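Local coordinates for protein 2-oxo-1,2-dihydroquinoline 8-monooxygenase, oxygenase component (Pseudomonas putida, PDB 1Z02) that serves as the oxygenase component that hydroxylates 2-oxoquinoline at position 8, pairing a Rieske [2Fe-2S] cluster with a mononuclear iron, at residues F151-E154 and P158-D161; K260-W265 and R398-R403; V319-D324 and P435-E440. All coordinates share one frame; numbering follows the deposited sequence.

Contact 1: residues F151-E154 and P158-D161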
loop_
_atom_site.group_PDB
_atom_site.type_symbol
_atom_site.label_atom_id
_atom_site.label_comp_id
_atom_site.label_asym_id
_atom_site.label_seq_id
_atom_site.Cartn_x
_atom_site.Cartn_y
_atom_site.Cartn_z
ATOM N N PHE A 151 4.020 -16.046 26.893
ATOM C CA PHE A 151 4.046 -17.311 26.171
ATOM C C PHE A 151 2.953 -17.229 25.107
ATOM O O PHE A 151 1.767 -17.454 25.400
ATOM C CB PHE A 151 3.757 -18.481 27.118
ATOM C CG PHE A 151 3.917 -19.831 26.481
ATOM C CD1 PHE A 151 5.178 -20.308 26.139
ATOM C CD2 PHE A 151 2.805 -20.614 26.189
ATOM C CE1 PHE A 151 5.330 -21.545 25.515
ATOM C CE2 PHE A 151 2.948 -21.859 25.562
ATOM C CZ PHE A 151 4.214 -22.320 25.224
ATOM N N VAL A 152 3.353 -16.894 23.881
ATOM C CA VAL A 152 2.417 -16.770 22.768
ATOM C C VAL A 152 2.081 -18.165 22.256
ATOM O O VAL A 152 2.924 -18.848 21.670
ATOM C CB VAL A 152 3.026 -15.919 21.634
ATOM C CG1 VAL A 152 1.959 -15.604 20.573
ATOM C CG2 VAL A 152 3.603 -14.635 22.216
ATOM N N ARG A 153 0.837 -18.583 22.473
ATOM C CA ARG A 153 0.402 -19.918 22.088
ATOM C C ARG A 153 -0.867 -19.954 21.252
ATOM O O ARG A 153 -1.601 -18.966 21.167
ATOM C CB ARG A 153 0.173 -20.752 23.355
ATOM C CG ARG A 153 -0.805 -20.092 24.312
ATOM C CD ARG A 153 -1.268 -21.017 25.413
ATOM N NE ARG A 153 -2.146 -20.332 26.359
ATOM C CZ ARG A 153 -2.654 -20.902 27.447
ATOM N NH1 ARG A 153 -3.443 -20.209 28.257
ATOM N NH2 ARG A 153 -2.374 -22.173 27.724
ATOM N N GLU A 154 -1.120 -21.107 20.639
ATOM C CA GLU A 154 -2.327 -21.301 19.845
ATOM C C GLU A 154 -3.467 -21.418 20.850
ATOM O O GLU A 154 -3.248 -21.793 22.008
ATOM C CB GLU A 154 -2.246 -22.598 19.037
ATOM C CG GLU A 154 -0.962 -22.800 18.260
ATOM C CD GLU A 154 -0.910 -24.157 17.590
ATOM O OE1 GLU A 154 -1.490 -24.312 16.497
ATOM O OE2 GLU A 154 -0.304 -25.075 18.171
ATOM N N PRO A 158 -2.692 -26.567 25.698
ATOM C CA PRO A 158 -3.007 -26.788 27.120
ATOM C C PRO A 158 -2.136 -26.048 28.125
ATOM O O PRO A 158 -0.919 -25.990 27.969
ATOM C CB PRO A 158 -2.849 -28.301 27.294
ATOM C CG PRO A 158 -2.987 -28.848 25.932
ATOM C CD PRO A 158 -2.291 -27.829 25.058
ATOM N N ASP A 159 -2.766 -25.514 29.169
ATOM C CA ASP A 159 -2.054 -24.808 30.227
ATOM C C ASP A 159 -1.000 -25.729 30.841
ATOM O O ASP A 159 0.126 -25.307 31.104
ATOM C CB ASP A 159 -3.029 -24.362 31.330
ATOM C CG ASP A 159 -3.915 -23.203 30.907
ATOM O OD1 ASP A 159 -4.764 -22.779 31.719
ATOM O OD2 ASP A 159 -3.765 -22.711 29.771
ATOM N N GLU A 160 -1.368 -26.987 31.062
ATOM C CA GLU A 160 -0.459 -27.951 31.673
ATOM C C GLU A 160 0.803 -28.223 30.851
ATOM O O GLU A 160 1.790 -28.723 31.376
ATOM C CB GLU A 160 -1.188 -29.276 31.941
ATOM C CG GLU A 160 -1.635 -30.009 30.696
ATOM C CD GLU A 160 -2.122 -31.415 30.999
ATOM O OE1 GLU A 160 -1.340 -32.208 31.580
ATOM O OE2 GLU A 160 -3.285 -31.721 30.656
ATOM N N ASP A 161 0.768 -27.896 29.564
ATOM C CA ASP A 161 1.910 -28.130 28.688
ATOM C C ASP A 161 2.872 -26.949 28.577
ATOM O O ASP A 161 3.925 -27.063 27.947
ATOM C CB ASP A 161 1.421 -28.512 27.287
ATOM C CG ASP A 161 0.770 -29.890 27.244
ATOM O OD1 ASP A 161 0.318 -30.295 26.151
ATOM O OD2 ASP A 161 0.722 -30.563 28.296
#
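The guanidinium of Arg153 meets Asp159 at its edge, not over a face: OD2 of the carboxylate lies in the guanidinium plane, and the backbone N of Asp159 also lies at that edge, with the carbonyl carbon of Pro158 close to the plane. The two flat groups are nearly coplanar, their planes 24° apart. Both terminal nitrogens of the arginine converge on the same oxygen. Arg153 NH2 reaches Asp159 OD2 at 2.5 Å, a short bond whose exact length deserves some caution, and comes in nearly in line with the CG-OD2 bond. Arg153 NH1 meets Asp159 OD2 at 2.9 Å, from the syn side and with a more bent N-H...O angle of 131°. The result is an end-on, forked salt bridge in which one oxygen takes two N-H groups. Arg153 spans the gap with a chain extended from CG to NE. Asp159 starts away from it, but with CG beside its own backbone N (chi1 -73°) the carboxylate swings back towards the arginine. The aspartate opens a single 3-10 turn, closed by a bond from Asp161 N to Pro158 O (3.0 Å). A second hold on the guanidinium, from Arg153 NH1 to Thr138 O, probably limits its rotation. Away from both metal sites, the bridge ties the 3-10 turn to the residue just past strand 147-152, the middle strand of a three-stranded antiparallel sheet between 43-49 and 141-144, where the chain sets out towards strand 196-206 of the large sheet in the catalytic domain.

Contact 2: residues K260-W265 and R398-R403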
loop_
_atom_site.group_PDB
_atom_site.type_symbol
_atom_site.label_atom_id
_atom_site.label_comp_id
_atom_site.label_asym_id
_atom_site.label_seq_id
_atom_site.Cartn_x
_atom_site.Cartn_y
_atom_site.Cartn_z
ATOM N N LYS A 260 16.780 -25.352 23.430
ATOM C CA LYS A 260 17.156 -26.061 22.207
ATOM C C LYS A 260 17.873 -25.064 21.315
ATOM O O LYS A 260 17.275 -24.070 20.885
ATOM C CB LYS A 260 15.926 -26.548 21.453
ATOM C CG LYS A 260 14.861 -27.197 22.308
ATOM C CD LYS A 260 15.282 -28.528 22.880
ATOM C CE LYS A 260 14.122 -29.021 23.699
ATOM N NZ LYS A 260 14.382 -30.174 24.516
ATOM N N GLY A 261 19.137 -25.332 21.021
ATOM C CA GLY A 261 19.875 -24.421 20.174
ATOM C C GLY A 261 21.276 -24.888 19.846
ATOM O O GLY A 261 21.565 -26.081 19.860
ATOM N N MET A 262 22.155 -23.936 19.555
ATOM C CA MET A 262 23.530 -24.254 19.202
ATOM C C MET A 262 24.495 -23.243 19.802
ATOM O O MET A 262 24.183 -22.054 19.917
ATOM C CB MET A 262 23.697 -24.260 17.680
ATOM C CG MET A 262 23.371 -22.925 17.033
ATOM S SD MET A 262 23.369 -22.966 15.239
ATOM C CE MET A 262 24.688 -21.879 14.843
ATOM N N MET A 263 25.663 -23.741 20.191
ATOM C CA MET A 263 26.724 -22.927 20.765
ATOM C C MET A 263 27.884 -22.950 19.780
ATOM O O MET A 263 28.354 -24.019 19.400
ATOM C CB MET A 263 27.181 -23.513 22.106
ATOM C CG MET A 263 28.458 -22.901 22.665
ATOM S SD MET A 263 28.147 -21.396 23.575
ATOM C CE MET A 263 27.931 -20.359 22.420
ATOM N N GLN A 264 28.341 -21.775 19.364
ATOM C CA GLN A 264 29.455 -21.694 18.432
ATOM C C GLN A 264 30.769 -21.572 19.201
ATOM O O GLN A 264 30.941 -20.661 20.019
ATOM C CB GLN A 264 29.254 -20.505 17.498
ATOM C CG GLN A 264 27.934 -20.559 16.744
ATOM C CD GLN A 264 27.844 -19.528 15.656
ATOM O OE1 GLN A 264 27.762 -18.327 15.917
ATOM N NE2 GLN A 264 27.874 -19.989 14.417
ATOM N N TRP A 265 31.684 -22.506 18.938
ATOM C CA TRP A 265 32.977 -22.526 19.616
ATOM C C TRP A 265 33.911 -21.437 19.098
ATOM O O TRP A 265 34.908 -21.722 18.431
ATOM C CB TRP A 265 33.649 -23.901 19.465
ATOM C CG TRP A 265 32.851 -25.050 19.994
ATOM C CD1 TRP A 265 32.289 -26.053 19.264
ATOM C CD2 TRP A 265 32.552 -25.337 21.363
ATOM N NE1 TRP A 265 31.661 -26.951 20.092
ATOM C CE2 TRP A 265 31.809 -26.535 21.389
ATOM C CE3 TRP A 265 32.844 -24.700 22.577
ATOM C CZ2 TRP A 265 31.348 -27.114 22.582
ATOM C CZ3 TRP A 265 32.385 -25.277 23.767
ATOM C CH2 TRP A 265 31.648 -26.472 23.757
ATOM N N ARG A 398 18.758 -23.487 11.173
ATOM C CA ARG A 398 17.505 -23.778 10.487
ATOM C C ARG A 398 17.070 -25.214 10.732
ATOM O O ARG A 398 15.892 -25.478 10.963
ATOM C CB ARG A 398 17.638 -23.527 8.982
ATOM C CG ARG A 398 17.858 -22.065 8.606
ATOM C CD ARG A 398 17.792 -21.907 7.110
ATOM N NE ARG A 398 18.257 -20.602 6.662
ATOM C CZ ARG A 398 18.515 -20.313 5.386
ATOM N NH1 ARG A 398 18.938 -19.107 5.037
ATOM N NH2 ARG A 398 18.350 -21.246 4.457
ATOM N N LYS A 399 18.017 -26.144 10.687
ATOM C CA LYS A 399 17.699 -27.545 10.911
ATOM C C LYS A 399 17.179 -27.808 12.319
ATOM O O LYS A 399 16.165 -28.477 12.490
ATOM C CB LYS A 399 18.930 -28.414 10.667
ATOM C CG LYS A 399 19.365 -28.504 9.224
ATOM C CD LYS A 399 20.494 -29.502 9.089
ATOM C CE LYS A 399 20.996 -29.595 7.664
ATOM N NZ LYS A 399 22.032 -30.661 7.535
ATOM N N LEU A 400 17.871 -27.291 13.329
ATOM C CA LEU A 400 17.449 -27.512 14.704
ATOM C C LEU A 400 16.122 -26.814 14.985
ATOM O O LEU A 400 15.304 -27.311 15.750
ATOM C CB LEU A 400 18.533 -27.036 15.683
ATOM C CG LEU A 400 18.698 -25.554 16.043
ATOM C CD1 LEU A 400 17.774 -25.176 17.193
ATOM C CD2 LEU A 400 20.132 -25.309 16.447
ATOM N N ALA A 401 15.905 -25.662 14.366
ATOM C CA ALA A 401 14.653 -24.931 14.568
ATOM C C ALA A 401 13.504 -25.738 13.959
ATOM O O ALA A 401 12.407 -25.806 14.519
ATOM C CB ALA A 401 14.740 -23.560 13.915
ATOM N N SER A 402 13.761 -26.349 12.806
ATOM C CA SER A 402 12.743 -27.150 12.132
ATOM C C SER A 402 12.390 -28.372 12.968
ATOM O O SER A 402 11.228 -28.769 13.044
ATOM C CB SER A 402 13.233 -27.612 10.758
ATOM O OG SER A 402 13.551 -26.519 9.915
ATOM N N ARG A 403 13.393 -28.957 13.607
ATOM C CA ARG A 403 13.175 -30.144 14.421
ATOM C C ARG A 403 12.540 -29.923 15.786
ATOM O O ARG A 403 11.739 -30.744 16.225
ATOM C CB ARG A 403 14.492 -30.895 14.593
ATOM C CG ARG A 403 14.937 -31.624 13.336
ATOM C CD ARG A 403 16.288 -32.281 13.545
ATOM N NE ARG A 403 17.386 -31.331 13.422
ATOM C CZ ARG A 403 18.455 -31.304 14.213
ATOM N NH1 ARG A 403 18.585 -32.174 15.203
ATOM N NH2 ARG A 403 19.409 -30.408 14.013
#
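Leu400 lays its two methyl groups one after the other along one face of the strand backbone, while the side chain of Met262 crosses the Leu400 side chain at about a right angle. CD1 sits against the start of strand 261-264, 3.7 Å from Gly261 CA, and also touches the carbonyl of Lys260. The other branch goes further along the strand: Leu400 CD2 is 3.6 Å from Gly261 C and 3.9 Å from Met262 CB, and the Met262 side chain runs past that methyl as far as SD, 4.2 Å from Leu400 CD2. Met262 has CG between its backbone N and carbonyl carbon (chi1 60°), which sends the chain across the CD2 methyl. The leucine holds a similar first torsion, chi1 80°, seldom adopted by leucine within a helix. It rests on the main chain at Gly261, where Gly261 CA and Leu400 CA come within 6.7 Å. The join is by van der Waals contact, with no hydrogen bond between the segments. With an alanine here, the backbone at Gly261 is likely to lose its cover and Met262 CB its methyl partner on the helix. Within the helix, Arg398 O receives Ser402 N and Ser402 OG (2.8 Å to OG) from opposite faces of its plane. Elsewhere on the helix, Arg398 forms salt bridges with Glu214 and Glu385 and approaches Arg87 of a second subunit, a residue of that subunit's cluster pocket; beside the patch, Lys260 makes a cation-pi contact with Trp404. Helix 392-404 thus packs on the seven-stranded antiparallel sheet of the Bet v 1-like domain, over strand 261-264, which is flanked by 293-297 and 250-253.

Contact 3: residues V319-D324 and P435-E440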
loop_
_atom_site.group_PDB
_atom_site.type_symbol
_atom_site.label_atom_id
_atom_site.label_comp_id
_atom_site.label_asym_id
_atom_site.label_seq_id
_atom_site.Cartn_x
_atom_site.Cartn_y
_atom_site.Cartn_z
ATOM N N VAL A 319 11.394 -10.850 17.357
ATOM C CA VAL A 319 10.014 -11.275 17.532
ATOM C C VAL A 319 9.115 -10.999 16.342
ATOM O O VAL A 319 8.905 -9.852 15.957
ATOM C CB VAL A 319 9.398 -10.623 18.781
ATOM C CG1 VAL A 319 8.021 -11.237 19.056
ATOM C CG2 VAL A 319 10.349 -10.805 19.991
ATOM N N PRO A 320 8.567 -12.058 15.740
ATOM C CA PRO A 320 7.688 -11.842 14.589
ATOM C C PRO A 320 6.419 -11.112 14.989
ATOM O O PRO A 320 5.830 -11.395 16.040
ATOM C CB PRO A 320 7.428 -13.259 14.070
ATOM C CG PRO A 320 7.626 -14.123 15.255
ATOM C CD PRO A 320 8.766 -13.493 16.008
ATOM N N ILE A 321 6.028 -10.138 14.170
ATOM C CA ILE A 321 4.819 -9.364 14.412
ATOM C C ILE A 321 3.801 -9.880 13.399
ATOM O O ILE A 321 2.707 -10.324 13.764
ATOM C CB ILE A 321 5.069 -7.862 14.198
ATOM C CG1 ILE A 321 6.067 -7.358 15.241
ATOM C CG2 ILE A 321 3.750 -7.097 14.303
ATOM C CD1 ILE A 321 6.500 -5.936 15.042
ATOM N N THR A 322 4.181 -9.795 12.126
ATOM C CA THR A 322 3.380 -10.319 11.027
ATOM C C THR A 322 4.427 -11.128 10.270
ATOM O O THR A 322 5.493 -11.430 10.820
ATOM C CB THR A 322 2.789 -9.214 10.101
ATOM O OG1 THR A 322 3.848 -8.448 9.516
ATOM C CG2 THR A 322 1.850 -8.307 10.879
ATOM N N ASP A 323 4.151 -11.498 9.031
ATOM C CA ASP A 323 5.136 -12.259 8.283
ATOM C C ASP A 323 6.163 -11.363 7.600
ATOM O O ASP A 323 7.091 -11.861 6.971
ATOM C CB ASP A 323 4.443 -13.156 7.259
ATOM C CG ASP A 323 3.662 -12.368 6.227
ATOM O OD1 ASP A 323 3.204 -11.249 6.530
ATOM O OD2 ASP A 323 3.498 -12.885 5.112
ATOM N N ASP A 324 6.007 -10.044 7.698
ATOM C CA ASP A 324 6.995 -9.167 7.088
ATOM C C ASP A 324 7.455 -8.022 7.988
ATOM O O ASP A 324 8.019 -7.045 7.512
ATOM C CB ASP A 324 6.518 -8.643 5.722
ATOM C CG ASP A 324 5.454 -7.579 5.829
ATOM O OD1 ASP A 324 5.081 -7.032 4.765
ATOM O OD2 ASP A 324 4.995 -7.284 6.950
ATOM N N PRO A 435 4.844 1.071 9.703
ATOM C CA PRO A 435 4.292 -0.150 10.291
ATOM C C PRO A 435 4.860 -0.205 11.714
ATOM O O PRO A 435 6.009 0.180 11.929
ATOM C CB PRO A 435 4.857 -1.240 9.392
ATOM C CG PRO A 435 4.866 -0.587 8.056
ATOM C CD PRO A 435 5.413 0.797 8.371
ATOM N N GLY A 436 4.070 -0.668 12.678
ATOM C CA GLY A 436 4.555 -0.689 14.045
ATOM C C GLY A 436 4.335 -1.935 14.886
ATOM O O GLY A 436 4.129 -3.030 14.367
ATOM N N TYR A 437 4.376 -1.750 16.205
ATOM C CA TYR A 437 4.230 -2.853 17.149
ATOM C C TYR A 437 3.228 -2.552 18.261
ATOM O O TYR A 437 2.271 -3.302 18.466
ATOM C CB TYR A 437 5.610 -3.159 17.736
ATOM C CG TYR A 437 5.631 -4.173 18.853
ATOM C CD1 TYR A 437 5.229 -5.491 18.639
ATOM C CD2 TYR A 437 6.070 -3.815 20.129
ATOM C CE1 TYR A 437 5.267 -6.427 19.676
ATOM C CE2 TYR A 437 6.113 -4.734 21.154
ATOM C CZ TYR A 437 5.716 -6.036 20.927
ATOM O OH TYR A 437 5.800 -6.949 21.955
ATOM N N LYS A 438 3.450 -1.451 18.980
ATOM C CA LYS A 438 2.557 -1.056 20.066
ATOM C C LYS A 438 1.283 -0.415 19.521
ATOM O O LYS A 438 1.339 0.549 18.753
ATOM C CB LYS A 438 3.287 -0.091 21.009
ATOM C CG LYS A 438 4.504 -0.731 21.673
ATOM C CD LYS A 438 5.369 0.273 22.436
ATOM C CE LYS A 438 4.772 0.644 23.777
ATOM N NZ LYS A 438 5.732 1.484 24.563
ATOM N N VAL A 439 0.134 -0.961 19.912
ATOM C CA VAL A 439 -1.143 -0.435 19.455
ATOM C C VAL A 439 -1.374 0.983 19.963
ATOM O O VAL A 439 -1.226 1.262 21.159
ATOM C CB VAL A 439 -2.311 -1.336 19.916
ATOM C CG1 VAL A 439 -3.636 -0.759 19.449
ATOM C CG2 VAL A 439 -2.131 -2.734 19.367
ATOM N N GLU A 440 -1.730 1.876 19.038
ATOM C CA GLU A 440 -1.986 3.277 19.356
ATOM C C GLU A 440 -3.332 3.375 20.059
ATOM O O GLU A 440 -4.313 2.761 19.629
ATOM C CB GLU A 440 -2.011 4.110 18.073
ATOM C CG GLU A 440 -1.606 5.565 18.276
ATOM C CD GLU A 440 -1.766 6.393 17.021
ATOM O OE1 GLU A 440 -1.261 7.534 16.986
ATOM O OE2 GLU A 440 -2.402 5.902 16.068
#
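Ile321 and Tyr437 bring the two backbones nearest, their CA atoms 7.1 Å apart, and no hydrogen bond joins the segments. Ile321 gives the largest share of the buried surface. Its CD1 lies 3.8 Å from Tyr437 CD1, approaching the ring obliquely, and the same methyl is 3.8 Å from Gly436 O. CG1 follows behind, 4.0 Å from Tyr437 CD1, so the whole ethyl branch lies against the near side of the tyrosine; CG1 points that way because it stands beside the backbone N (chi1 -65°), while Ile321 CG2 comes within 4.1 Å of Gly436 O. Just beyond Ile321 the chain turns: Thr322 OG1 accepts from Asp324 N at 3.2 Å, an ST turn with a nearly straight bond (165°), which leads towards strand 325-335. Ile321 and Tyr437 both also touch strand 58-63 of the Rieske domain, and Glu327 and Thr204 of the large sheet. Pro435 and Asp324 meet a second subunit at Phe426 and Thr422. The chemistry is therefore divided: the contact itself is van der Waals contact of the ethyl branch with the ring and with a backbone carbonyl oxygen, which sets little direction, whereas the phenol hydroxyl makes a directional bond to Ala47 O of strand 43-49 that is likely to restrain the ring.

Contacts 2 and 3 are buried and both reach the seven-stranded sheet, on opposite sides of the chain's centre, with centres about 26 Å apart; their segments alternate along the sequence. Contact 1 is partly exposed, opens and closes before either, and belongs to the small three-stranded sheet. Chemistry follows place: the short-range contact 1 rests on a charged pair with one partner at the surface, while contacts 2 and 3, each joining segments over a hundred residues apart, rely on nonpolar contact, a leucine laid on a strand and an isoleucine against a tyrosine. Contact 2 joins helix to sheet, contact 3 a C-terminal loop to the chain around strand 313-320.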